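Local coordinates for protein endo-1,3-beta-glucanase, family GH16 (Zobellia galactanivorans, PDB 4CRQ) that probably hydrolyses internal beta-1,3-glucosidic bonds of laminarin through this calcium-binding GH16 catalytic module of a larger secreted enzyme, at residues Leu126-Ile132 against Tyr144-Val150. The protein carries 1 engineered substitution. Residues are numbered along the deposited sequence; the frame is centred on the assembly and turned at random.
Sequences LQTHGTI and YGDDVGV
D147 packs its CB over one face of the H129 ring in an antiparallel beta hairpin. The two form a non-hydrogen-bonded pair, with CA atoms 4.2 Å apart. D147 CB makes a CH-pi contact there, 3.5 Å from the H129 ring centroid. D147 CB is also 3.2 Å from T128 O. With chi1 at 54°, D147 CG sits between its own backbone N and carbonyl carbon. This places the carboxylate between the CE1 end of the ring and the amide of Q127. Ring and carboxylate planes are 58° apart. D147 OD2 comes 3.2 Å from H129 CE1. D147 OD2 is also 3.4 Å from Q127 OE1; both are acceptors, so this is not a hydrogen bond. The backbone N of D147 donates to D146 OD1, a bond within the same strand. Paired bonds join T128 with V148, G130 with D146 and I132 with Y144. V150 N closes the end on L126 O at 2.9 Å, from above the carbonyl plane. On the opposite face T128, V148 and I132 pack against strand 167-172 of the GH16 beta-sandwich (jelly-roll) fold. T128 and V148 touch V172, and I132 meets I168 and W170. H129 also meets the ring of W208 edge-to-face. Strand 127-135 also pairs with strand 115-117.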
loop_
_atom_site.group_PDB
_atom_site.type_symbol
_atom_site.label_atom_id
_atom_site.label_comp_id
_atom_site.label_asym_id
_atom_site.label_seq_id
_atom_site.Cartn_x
_atom_site.Cartn_y
_atom_site.Cartn_z
ATOM N N LEU A 126 -0.779 12.337 12.409
ATOM C CA LEU A 126 -1.154 11.353 13.444
ATOM C C LEU A 126 -2.475 10.652 13.064
ATOM O O LEU A 126 -3.389 10.472 13.860
ATOM C CB LEU A 126 -1.110 11.964 14.867
ATOM C CG LEU A 126 0.285 12.393 15.396
ATOM C CD1 LEU A 126 0.130 12.951 16.797
ATOM C CD2 LEU A 126 1.346 11.272 15.365
ATOM N N GLN A 127 -2.525 10.253 11.806
ATOM C CA GLN A 127 -3.656 9.564 11.223
ATOM C C GLN A 127 -3.209 8.809 9.996
ATOM O O GLN A 127 -2.173 9.126 9.384
ATOM C CB GLN A 127 -4.744 10.549 10.828
ATOM C CG GLN A 127 -4.251 11.661 9.929
ATOM C CD GLN A 127 -5.242 12.774 9.757
ATOM O OE1 GLN A 127 -6.278 12.843 10.430
ATOM N NE2 GLN A 127 -4.928 13.670 8.843
ATOM N N THR A 128 -3.997 7.809 9.636
ATOM C CA THR A 128 -3.715 7.026 8.439
ATOM C C THR A 128 -4.996 7.004 7.620
ATOM O O THR A 128 -6.079 7.295 8.152
ATOM C CB THR A 128 -3.247 5.591 8.759
ATOM O OG1 THR A 128 -4.270 4.902 9.504
ATOM C CG2 THR A 128 -1.899 5.582 9.554
ATOM N N HIS A 129 -4.864 6.650 6.343
ATOM C CA HIS A 129 -5.981 6.661 5.399
ATOM C C HIS A 129 -6.285 5.324 4.785
ATOM O O HIS A 129 -5.431 4.446 4.760
ATOM C CB HIS A 129 -5.680 7.656 4.302
ATOM C CG HIS A 129 -5.523 9.090 4.786
ATOM N ND1 HIS A 129 -6.441 10.031 4.546
ATOM C CD2 HIS A 129 -4.501 9.712 5.523
ATOM C CE1 HIS A 129 -6.035 11.214 5.089
ATOM N NE2 HIS A 129 -4.851 11.010 5.689
ATOM N N GLY A 130 -7.522 5.206 4.290
ATOM C CA GLY A 130 -8.064 4.041 3.594
ATOM C C GLY A 130 -8.887 4.593 2.457
ATOM O O GLY A 130 -9.796 5.395 2.691
ATOM N N THR A 131 -8.583 4.163 1.229
ATOM C CA THR A 131 -9.177 4.760 0.037
ATOM C C THR A 131 -9.363 3.729 -1.075
ATOM O O THR A 131 -8.639 2.719 -1.117
ATOM C CB THR A 131 -8.223 5.902 -0.488
ATOM O OG1 THR A 131 -7.619 6.612 0.616
ATOM C CG2 THR A 131 -8.917 6.932 -1.435
ATOM N N ILE A 132 -10.345 3.959 -1.953
ATOM C CA ILE A 132 -10.427 3.232 -3.232
ATOM C C ILE A 132 -10.303 4.252 -4.378
ATOM O O ILE A 132 -10.726 5.418 -4.231
ATOM C CB ILE A 132 -11.691 2.340 -3.442
ATOM C CG1 ILE A 132 -13.007 3.113 -3.181
ATOM C CG2 ILE A 132 -11.557 1.066 -2.602
ATOM C CD1 ILE A 132 -14.218 2.450 -3.795
ATOM N N TYR A 144 -12.647 7.554 -3.240
ATOM C CA TYR A 144 -13.455 7.581 -2.029
ATOM C C TYR A 144 -12.570 7.137 -0.881
ATOM O O TYR A 144 -12.052 6.021 -0.897
ATOM C CB TYR A 144 -14.680 6.662 -2.137
ATOM C CG TYR A 144 -15.663 6.912 -1.027
ATOM C CD1 TYR A 144 -15.477 6.354 0.258
ATOM C CD2 TYR A 144 -16.790 7.730 -1.241
ATOM C CE1 TYR A 144 -16.387 6.598 1.286
ATOM C CE2 TYR A 144 -17.697 7.971 -0.207
ATOM C CZ TYR A 144 -17.460 7.384 1.049
ATOM O OH TYR A 144 -18.355 7.617 2.066
ATOM N N GLY A 145 -12.399 8.002 0.109
ATOM C CA GLY A 145 -11.529 7.666 1.229
ATOM C C GLY A 145 -11.925 8.317 2.529
ATOM O O GLY A 145 -12.797 9.214 2.564
ATOM N N ASP A 146 -11.281 7.865 3.602
ATOM C CA ASP A 146 -11.455 8.467 4.924
ATOM C C ASP A 146 -10.161 8.220 5.730
ATOM O O ASP A 146 -9.235 7.503 5.272
ATOM C CB ASP A 146 -12.738 7.921 5.613
ATOM C CG ASP A 146 -13.401 8.926 6.528
ATOM O OD1 ASP A 146 -12.705 9.802 7.073
ATOM O OD2 ASP A 146 -14.640 8.847 6.710
ATOM N N ASP A 147 -10.090 8.796 6.919
ATOM C CA ASP A 147 -8.908 8.620 7.763
ATOM C C ASP A 147 -9.311 8.343 9.189
ATOM O O ASP A 147 -10.482 8.476 9.546
ATOM C CB ASP A 147 -7.915 9.812 7.642
ATOM C CG ASP A 147 -8.545 11.194 7.895
ATOM O OD1 ASP A 147 -9.641 11.312 8.469
ATOM O OD2 ASP A 147 -7.905 12.196 7.508
ATOM N N VAL A 148 -8.340 7.945 10.000
ATOM C CA VAL A 148 -8.563 7.651 11.406
ATOM C C VAL A 148 -7.330 8.106 12.176
ATOM O O VAL A 148 -6.194 7.967 11.685
ATOM C CB VAL A 148 -8.874 6.133 11.655
ATOM C CG1 VAL A 148 -7.732 5.185 11.223
ATOM C CG2 VAL A 148 -9.287 5.882 13.111
ATOM N N GLY A 149 -7.541 8.634 13.378
ATOM C CA GLY A 149 -6.429 9.040 14.235
ATOM C C GLY A 149 -5.650 7.813 14.705
ATOM O O GLY A 149 -6.248 6.806 15.087
ATOM N N VAL A 150 -4.322 7.895 14.656
ATOM C CA VAL A 150 -3.429 6.840 15.153
ATOM C C VAL A 150 -2.429 7.606 16.035
ATOM O O VAL A 150 -1.588 8.339 15.476
ATOM C CB VAL A 150 -2.756 6.039 14.001
ATOM C CG1 VAL A 150 -1.762 5.007 14.548
ATOM C CG2 VAL A 150 -3.792 5.364 13.099
#